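Local coordinates for protein DegT/DnrJ/EryC1/StrS aminotransferase (Brucella abortus 2308, PDB 4QGR) that binds pyridoxal 5'-phosphate and probably acts as an aminotransferase of the DegT/DnrJ/EryC1/StrS family, at residues A[45-48]-A[49-53]; A[218-221]-A[222-226]; A[250-253]-A[254-258]. One frame throughout, in Å; residues are numbered along the deposited sequence.

Contact 1 of 3, residues A[45-48]-A[49-53]; sequences AEFE and KKLGE
Lys50 NZ donates a hydrogen bond to Glu46 OE2 at 2.6 Å, as part of a salt bridge. The carboxylate oxygen uses its anti lone pair, the one turned away from OE1. The two side chains run side by side and point the same way. Glu46 is extended, with CG anti to the backbone N (chi1 -179°). Lys50 sends its CG beside its own backbone N, and its chain bends at the last torsion, chi4 145°, where NZ meets the carboxylate. The lower part of Lys50 lies against the backbone: CG is 3.5 Å from Glu46 O.

One residue further on, Phe47 and Leu51 make the apolar counterpart. They too lie alongside each other. Leu51 CD2 touches Phe47 CZ at 3.7 Å, while Leu51 CB sits over one ring face, offset toward the rim. Both residues touch Phe195, whose ring meets that of Phe47 edge-to-face.

The backbone is regular helix. Leu51 N binds Phe47 O at 2.8 Å, and Gly52 N binds Glu48 O at 2.9 Å. The aliphatic chain of Lys49 packs along Ala45 O, with CG 3.5 Å away. Glu48 is turned to other partners: its OE2 accepts from Ala62 N and forms a salt bridge with Arg222 NH1.

The arrangement is typical of an amphipathic alpha-helix. An i to i+4 ion pair and an i to i+4 aromatic-aliphatic pair occupy neighbouring strips of helix 42-55. The ion pair and Phe47 face helix 247-278, and Leu51 packs on the loop residues Phe195 and Leu201.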
loop_
_atom_site.group_PDB
_atom_site.type_symbol
_atom_site.label_atom_id
_atom_site.label_comp_id
_atom_site.label_asym_id
_atom_site.label_seq_id
_atom_site.Cartn_x
_atom_site.Cartn_y
_atom_site.Cartn_z
ATOM N N ALA A 45 16.646 -5.770 -0.423
ATOM C CA ALA A 45 17.396 -6.417 0.640
ATOM C C ALA A 45 18.660 -5.658 1.013
ATOM O O ALA A 45 19.035 -5.613 2.187
ATOM C CB ALA A 45 17.715 -7.854 0.267
ATOM N N GLU A 46 19.302 -5.075 0.014
ATOM C CA GLU A 46 20.474 -4.272 0.243
ATOM C C GLU A 46 20.141 -3.105 1.169
ATOM O O GLU A 46 20.880 -2.806 2.144
ATOM C CB GLU A 46 21.061 -3.838 -1.113
ATOM C CG GLU A 46 22.312 -3.016 -0.990
ATOM C CD GLU A 46 22.831 -2.485 -2.331
ATOM O OE1 GLU A 46 22.256 -2.810 -3.424
ATOM O OE2 GLU A 46 23.802 -1.690 -2.235
ATOM N N PHE A 47 19.035 -2.426 0.881
ATOM C CA PHE A 47 18.633 -1.303 1.720
ATOM C C PHE A 47 18.265 -1.798 3.134
ATOM O O PHE A 47 18.636 -1.163 4.123
ATOM C CB PHE A 47 17.510 -0.485 1.048
ATOM C CG PHE A 47 16.917 0.566 1.914
ATOM C CD1 PHE A 47 17.666 1.675 2.289
ATOM C CD2 PHE A 47 15.613 0.475 2.352
ATOM C CE1 PHE A 47 17.139 2.637 3.093
ATOM C CE2 PHE A 47 15.076 1.446 3.137
ATOM C CZ PHE A 47 15.846 2.548 3.504
ATOM N N GLU A 48 17.561 -2.911 3.227
ATOM C CA GLU A 48 17.180 -3.430 4.564
ATOM C C GLU A 48 18.450 -3.650 5.406
ATOM O O GLU A 48 18.496 -3.319 6.591
ATOM C CB GLU A 48 16.398 -4.746 4.442
ATOM C CG GLU A 48 14.973 -4.584 3.895
ATOM C CD GLU A 48 14.204 -5.919 3.723
ATOM O OE1 GLU A 48 14.828 -7.015 3.622
ATOM O OE2 GLU A 48 12.962 -5.879 3.681
ATOM N N LYS A 49 19.473 -4.220 4.790
ATOM C CA LYS A 49 20.722 -4.486 5.519
ATOM C C LYS A 49 21.457 -3.258 5.964
ATOM O O LYS A 49 21.877 -3.153 7.110
ATOM C CB LYS A 49 21.660 -5.341 4.674
ATOM C CG LYS A 49 21.190 -6.752 4.721
ATOM C CD LYS A 49 21.706 -7.591 3.580
ATOM C CE LYS A 49 20.827 -8.836 3.474
ATOM N NZ LYS A 49 21.287 -9.719 2.381
ATOM N N LYS A 50 21.594 -2.310 5.045
ATOM C CA LYS A 50 22.317 -1.079 5.331
ATOM C C LYS A 50 21.557 -0.237 6.347
ATOM O O LYS A 50 22.178 0.269 7.305
ATOM C CB LYS A 50 22.614 -0.302 4.051
ATOM C CG LYS A 50 23.665 -1.024 3.217
ATOM C CD LYS A 50 24.031 -0.327 1.912
ATOM C CE LYS A 50 25.285 -1.013 1.326
ATOM N NZ LYS A 50 25.218 -1.040 -0.169
ATOM N N LEU A 51 20.233 -0.163 6.218
ATOM C CA LEU A 51 19.436 0.569 7.218
ATOM C C LEU A 51 19.488 -0.133 8.585
ATOM O O LEU A 51 19.636 0.510 9.638
ATOM C CB LEU A 51 17.987 0.736 6.798
ATOM C CG LEU A 51 17.121 1.628 7.688
ATOM C CD1 LEU A 51 17.687 3.028 7.854
ATOM C CD2 LEU A 51 15.689 1.678 7.147
ATOM N N GLY A 52 19.473 -1.458 8.566
ATOM C CA GLY A 52 19.601 -2.242 9.816
ATOM C C GLY A 52 20.889 -1.907 10.587
ATOM O O GLY A 52 20.860 -1.691 11.796
ATOM N N GLU A 53 22.018 -1.830 9.894
ATOM C CA GLU A 53 23.283 -1.494 10.571
ATOM C C GLU A 53 23.321 -0.090 11.072
ATOM O O GLU A 53 23.824 0.162 12.143
ATOM C CB GLU A 53 24.473 -1.761 9.639
ATOM C CG GLU A 53 24.530 -3.253 9.376
ATOM C CD GLU A 53 25.919 -3.810 9.169
ATOM O OE1 GLU A 53 26.913 -3.172 9.621
ATOM O OE2 GLU A 53 25.979 -4.894 8.565
#

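Contact 2 of 3, residues A[218-221]-A[222-226]; sequences ADTL and RSVLF
Arg222 lays the start of its side chain over the carbonyl of Ala218, one turn back, with CG 3.4 Å from Ala218 O. The same oxygen accepts the backbone bond from Arg222 N at 3.0 Å. Arg222 CG stands beside its own backbone N (chi1 -67°), and the chain then runs extended to NE, which carries the guanidinium away from the helix. There NH2 donates to Val60 O, and the group also reaches helix 42-55. Partners outside this helix thus fix the charged end.

Val224 meets Thr220 in a similar way. Its CG2 comes 3.3 Å from Thr220 O. That oxygen takes a good bond from Val224 N at 2.9 Å and a weak one from Ser223 N at 3.2 Å. The methyls of the two residues approach only loosely, CG2 to CG2. Thr220 OG1 is bonded to Glu216 O, a turn earlier.

Ser223 rests its CB on Thr220 O at 3.4 Å. Its hydroxyl is held by Lys229 O and Arg238 NH1. Leu225 has CG between the backbone N and the carbonyl carbon (chi1 71°), and this brings CG to 3.5 Å from Leu221 O. Phe226 N bonds back to Ser223 O.

This end of the segment borders a cofactor site. The side chain of Leu225 is about 6 Å from that of Asn242, a pyridoxal 5'-phosphate-binding residue. Val224 and Leu225 make backbone hydrogen bonds with Ile241 and Ser243, the residues before and after it in sequence.

Helix 215-224 packs against both helix 68-76 and the sheet strands 59-63 and 208-212. Leu221 and Val224 touch Thr76 and Met72 on that helix. Ala218 packs on both strands, and Leu221 also reaches Met210 in the second of these.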
loop_
_atom_site.group_PDB
_atom_site.type_symbol
_atom_site.label_atom_id
_atom_site.label_comp_id
_atom_site.label_asym_id
_atom_site.label_seq_id
_atom_site.Cartn_x
_atom_site.Cartn_y
_atom_site.Cartn_z
ATOM N N ALA A 218 9.877 -10.930 12.882
ATOM C CA ALA A 218 10.309 -10.527 11.536
ATOM C C ALA A 218 9.751 -11.506 10.472
ATOM O O ALA A 218 9.287 -11.100 9.434
ATOM C CB ALA A 218 11.839 -10.467 11.469
ATOM N N ASP A 219 9.811 -12.804 10.741
ATOM C CA ASP A 219 9.345 -13.815 9.774
ATOM C C ASP A 219 7.864 -13.655 9.541
ATOM O O ASP A 219 7.397 -13.775 8.413
ATOM C CB ASP A 219 9.600 -15.224 10.307
ATOM C CG ASP A 219 11.062 -15.637 10.255
ATOM O OD1 ASP A 219 11.872 -14.998 9.560
ATOM O OD2 ASP A 219 11.408 -16.651 10.918
ATOM N N THR A 220 7.134 -13.395 10.608
ATOM C CA THR A 220 5.687 -13.208 10.535
ATOM C C THR A 220 5.377 -11.949 9.750
ATOM O O THR A 220 4.450 -11.927 8.955
ATOM C CB THR A 220 5.039 -13.208 11.948
ATOM O OG1 THR A 220 5.394 -14.455 12.636
ATOM C CG2 THR A 220 3.615 -13.151 11.820
ATOM N N LEU A 221 6.153 -10.896 9.960
ATOM C CA LEU A 221 5.905 -9.629 9.223
ATOM C C LEU A 221 6.150 -9.826 7.714
ATOM O O LEU A 221 5.423 -9.304 6.864
ATOM C CB LEU A 221 6.747 -8.469 9.763
ATOM C CG LEU A 221 6.319 -8.041 11.153
ATOM C CD1 LEU A 221 7.341 -7.076 11.719
ATOM C CD2 LEU A 221 4.935 -7.397 11.161
ATOM N N ARG A 222 7.156 -10.629 7.385
ATOM C CA ARG A 222 7.475 -10.878 5.999
ATOM C C ARG A 222 6.394 -11.722 5.337
ATOM O O ARG A 222 6.186 -11.623 4.122
ATOM C CB ARG A 222 8.856 -11.514 5.812
ATOM C CG ARG A 222 10.014 -10.585 6.203
ATOM C CD ARG A 222 11.377 -11.132 5.761
ATOM N NE ARG A 222 12.512 -10.463 6.416
ATOM C CZ ARG A 222 12.993 -9.267 6.053
ATOM N NH1 ARG A 222 12.427 -8.570 5.061
ATOM N NH2 ARG A 222 14.011 -8.755 6.709
ATOM N N SER A 223 5.715 -12.546 6.132
ATOM C CA SER A 223 4.582 -13.292 5.636
ATOM C C SER A 223 3.390 -12.359 5.409
ATOM O O SER A 223 2.796 -12.365 4.348
ATOM C CB SER A 223 4.220 -14.403 6.635
ATOM O OG SER A 223 2.958 -14.993 6.368
ATOM N N VAL A 224 3.077 -11.534 6.392
ATOM C CA VAL A 224 1.909 -10.679 6.336
ATOM C C VAL A 224 1.957 -9.720 5.149
ATOM O O VAL A 224 0.921 -9.445 4.518
ATOM C CB VAL A 224 1.728 -9.899 7.677
ATOM C CG1 VAL A 224 0.678 -8.797 7.574
ATOM C CG2 VAL A 224 1.327 -10.869 8.782
ATOM N N LEU A 225 3.139 -9.193 4.829
ATOM C CA LEU A 225 3.231 -8.208 3.751
ATOM C C LEU A 225 3.099 -8.822 2.383
ATOM O O LEU A 225 2.921 -8.087 1.394
ATOM C CB LEU A 225 4.511 -7.377 3.863
ATOM C CG LEU A 225 5.827 -8.103 3.551
ATOM C CD1 LEU A 225 6.134 -8.165 2.075
ATOM C CD2 LEU A 225 6.964 -7.418 4.267
ATOM N N PHE A 226 3.146 -10.153 2.300
ATOM C CA PHE A 226 2.930 -10.860 1.044
ATOM C C PHE A 226 1.805 -11.868 1.184
ATOM O O PHE A 226 2.011 -13.097 1.063
ATOM C CB PHE A 226 4.224 -11.486 0.518
ATOM C CG PHE A 226 4.068 -12.178 -0.836
ATOM C CD1 PHE A 226 3.226 -11.670 -1.804
ATOM C CD2 PHE A 226 4.746 -13.369 -1.107
ATOM C CE1 PHE A 226 3.084 -12.305 -3.037
ATOM C CE2 PHE A 226 4.612 -14.010 -2.342
ATOM C CZ PHE A 226 3.774 -13.474 -3.300
#

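Contact 3 of 3, residues A[250-253]-A[254-258]; sequences AAVL and LEKLA
Val252 and Lys256 lie side by side, and Val252 CG1 comes 4.1 Å from Lys256 CG. The lysine is folded rather than stretched. Its bend at chi2 (-58°) brings CE near the same valine methyl, and a second bend at chi4 directs NZ. Lys256 CG stands 3.4 Å from Val252 O, the oxygen that accepts Lys256 N at 3.0 Å. The amine at the end of the chain is held by Gln17 OE1 and Gly202 O. The aliphatic part of this buried lysine packs partly on its own helix, while its polar end is satisfied from outside.

On another side of the helix, Leu254 leans on Ala250 O, with CG 3.4 Å away. Leu257 N binds Leu253 O at 2.7 Å, and Leu257 CB sits against the same oxygen at 3.2 Å.

A water links the turn at Glu255. It donates to Ala251 O at 3.1 Å and to Glu255 OE2. The glutamate bends at chi2, and its other oxygen, OE1, is in a salt bridge with Arg24 NE. One carboxylate oxygen thus goes to Arg24 and the other to the water.

The segment offers a buried helix face close to the cofactor site. The side chain of Leu253 is about 8 Å from that of Lys199, the predicted attachment lysine.

This part of helix 247-278 runs between two other helices. Ala251, Val252 and Glu255 face helix 22-35 through Val32, Leu25 and Ile29. Leu253, Leu254 and Leu257 face helix 42-55. Leu253 also touches Phe195 and Cys203, and Lys256 touches Leu201 and Tyr204, all in loops.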
loop_
_atom_site.group_PDB
_atom_site.type_symbol
_atom_site.label_atom_id
_atom_site.label_comp_id
_atom_site.label_asym_id
_atom_site.label_seq_id
_atom_site.Cartn_x
_atom_site.Cartn_y
_atom_site.Cartn_z
ATOM N N ALA A 250 13.666 1.592 -3.231
ATOM C CA ALA A 250 14.849 1.149 -2.434
ATOM C C ALA A 250 16.171 1.728 -3.002
ATOM O O ALA A 250 17.081 2.109 -2.248
ATOM C CB ALA A 250 14.918 -0.346 -2.335
ATOM N N ALA A 251 16.234 1.841 -4.327
ATOM C CA ALA A 251 17.433 2.347 -5.004
ATOM C C ALA A 251 17.621 3.824 -4.670
ATOM O O ALA A 251 18.745 4.271 -4.348
ATOM C CB ALA A 251 17.287 2.142 -6.474
ATOM N N VAL A 252 16.526 4.585 -4.702
ATOM C CA VAL A 252 16.551 5.970 -4.208
ATOM C C VAL A 252 17.041 6.056 -2.751
ATOM O O VAL A 252 17.950 6.851 -2.398
ATOM C CB VAL A 252 15.162 6.637 -4.406
ATOM C CG1 VAL A 252 15.094 7.967 -3.670
ATOM C CG2 VAL A 252 14.921 6.851 -5.885
ATOM N N LEU A 253 16.442 5.227 -1.903
ATOM C CA LEU A 253 16.724 5.235 -0.459
ATOM C C LEU A 253 18.181 4.892 -0.107
ATOM O O LEU A 253 18.764 5.455 0.835
ATOM C CB LEU A 253 15.730 4.319 0.267
ATOM C CG LEU A 253 14.348 4.955 0.416
ATOM C CD1 LEU A 253 13.270 3.930 0.669
ATOM C CD2 LEU A 253 14.294 6.008 1.483
ATOM N N LEU A 254 18.771 4.028 -0.910
ATOM C CA LEU A 254 20.191 3.704 -0.719
ATOM C C LEU A 254 21.031 4.962 -0.839
ATOM O O LEU A 254 21.926 5.195 -0.049
ATOM C CB LEU A 254 20.636 2.634 -1.679
ATOM C CG LEU A 254 20.198 1.207 -1.312
ATOM C CD1 LEU A 254 20.363 0.272 -2.498
ATOM C CD2 LEU A 254 20.993 0.692 -0.122
ATOM N N GLU A 255 20.720 5.801 -1.822
ATOM C CA GLU A 255 21.461 7.053 -1.976
ATOM C C GLU A 255 21.102 8.086 -0.887
ATOM O O GLU A 255 22.004 8.751 -0.369
ATOM C CB GLU A 255 21.222 7.626 -3.346
ATOM C CG GLU A 255 21.649 6.746 -4.501
ATOM C CD GLU A 255 23.133 6.387 -4.522
ATOM O OE1 GLU A 255 23.990 7.100 -3.937
ATOM O OE2 GLU A 255 23.460 5.351 -5.114
ATOM N N LYS A 256 19.832 8.157 -0.482
ATOM C CA LYS A 256 19.452 9.028 0.628
ATOM C C LYS A 256 20.181 8.618 1.930
ATOM O O LYS A 256 20.688 9.456 2.684
ATOM C CB LYS A 256 17.948 9.011 0.859
ATOM C CG LYS A 256 17.052 9.367 -0.307
ATOM C CD LYS A 256 17.355 10.767 -0.855
ATOM C CE LYS A 256 16.127 11.393 -1.493
ATOM N NZ LYS A 256 15.117 11.783 -0.494
ATOM N N LEU A 257 20.254 7.313 2.150
ATOM C CA LEU A 257 20.798 6.780 3.401
ATOM C C LEU A 257 22.268 7.142 3.504
ATOM O O LEU A 257 22.758 7.515 4.589
ATOM C CB LEU A 257 20.543 5.259 3.528
ATOM C CG LEU A 257 21.177 4.616 4.766
ATOM C CD1 LEU A 257 20.498 5.209 6.036
ATOM C CD2 LEU A 257 21.012 3.106 4.691
ATOM N N ALA A 258 22.972 7.149 2.383
ATOM C CA ALA A 258 24.434 7.439 2.409
ATOM C C ALA A 258 24.785 8.879 2.821
ATOM O O ALA A 258 25.920 9.164 3.209
ATOM C CB ALA A 258 25.094 7.109 1.059
HETATM O O HOH W 1 21.558 3.120 -5.003
#

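Along the chain the order is contact 1, contact 2, contact 3. Contacts 1 and 3 lie within one helix each; contact 2 lies on helix 215-224 and runs into the residues that follow. Contacts 1 and 3 have centres 10 Å apart, because helices 42-55 and 247-278 pack directly; Phe47 CE1 meets Leu253 CB at 3.6 Å. Contacts 1 and 2 have centres 17 Å apart and are tied by the Glu48 to Arg222 salt bridge. Contacts 2 and 3 do not touch, their nearest atoms being about 11 Å apart. Contact 1 therefore joins the other two. The side chains of Phe47, Leu225 and Leu253 are each about 10 to 12 Å from a bound pyridoxal phosphate, not necessarily the same one.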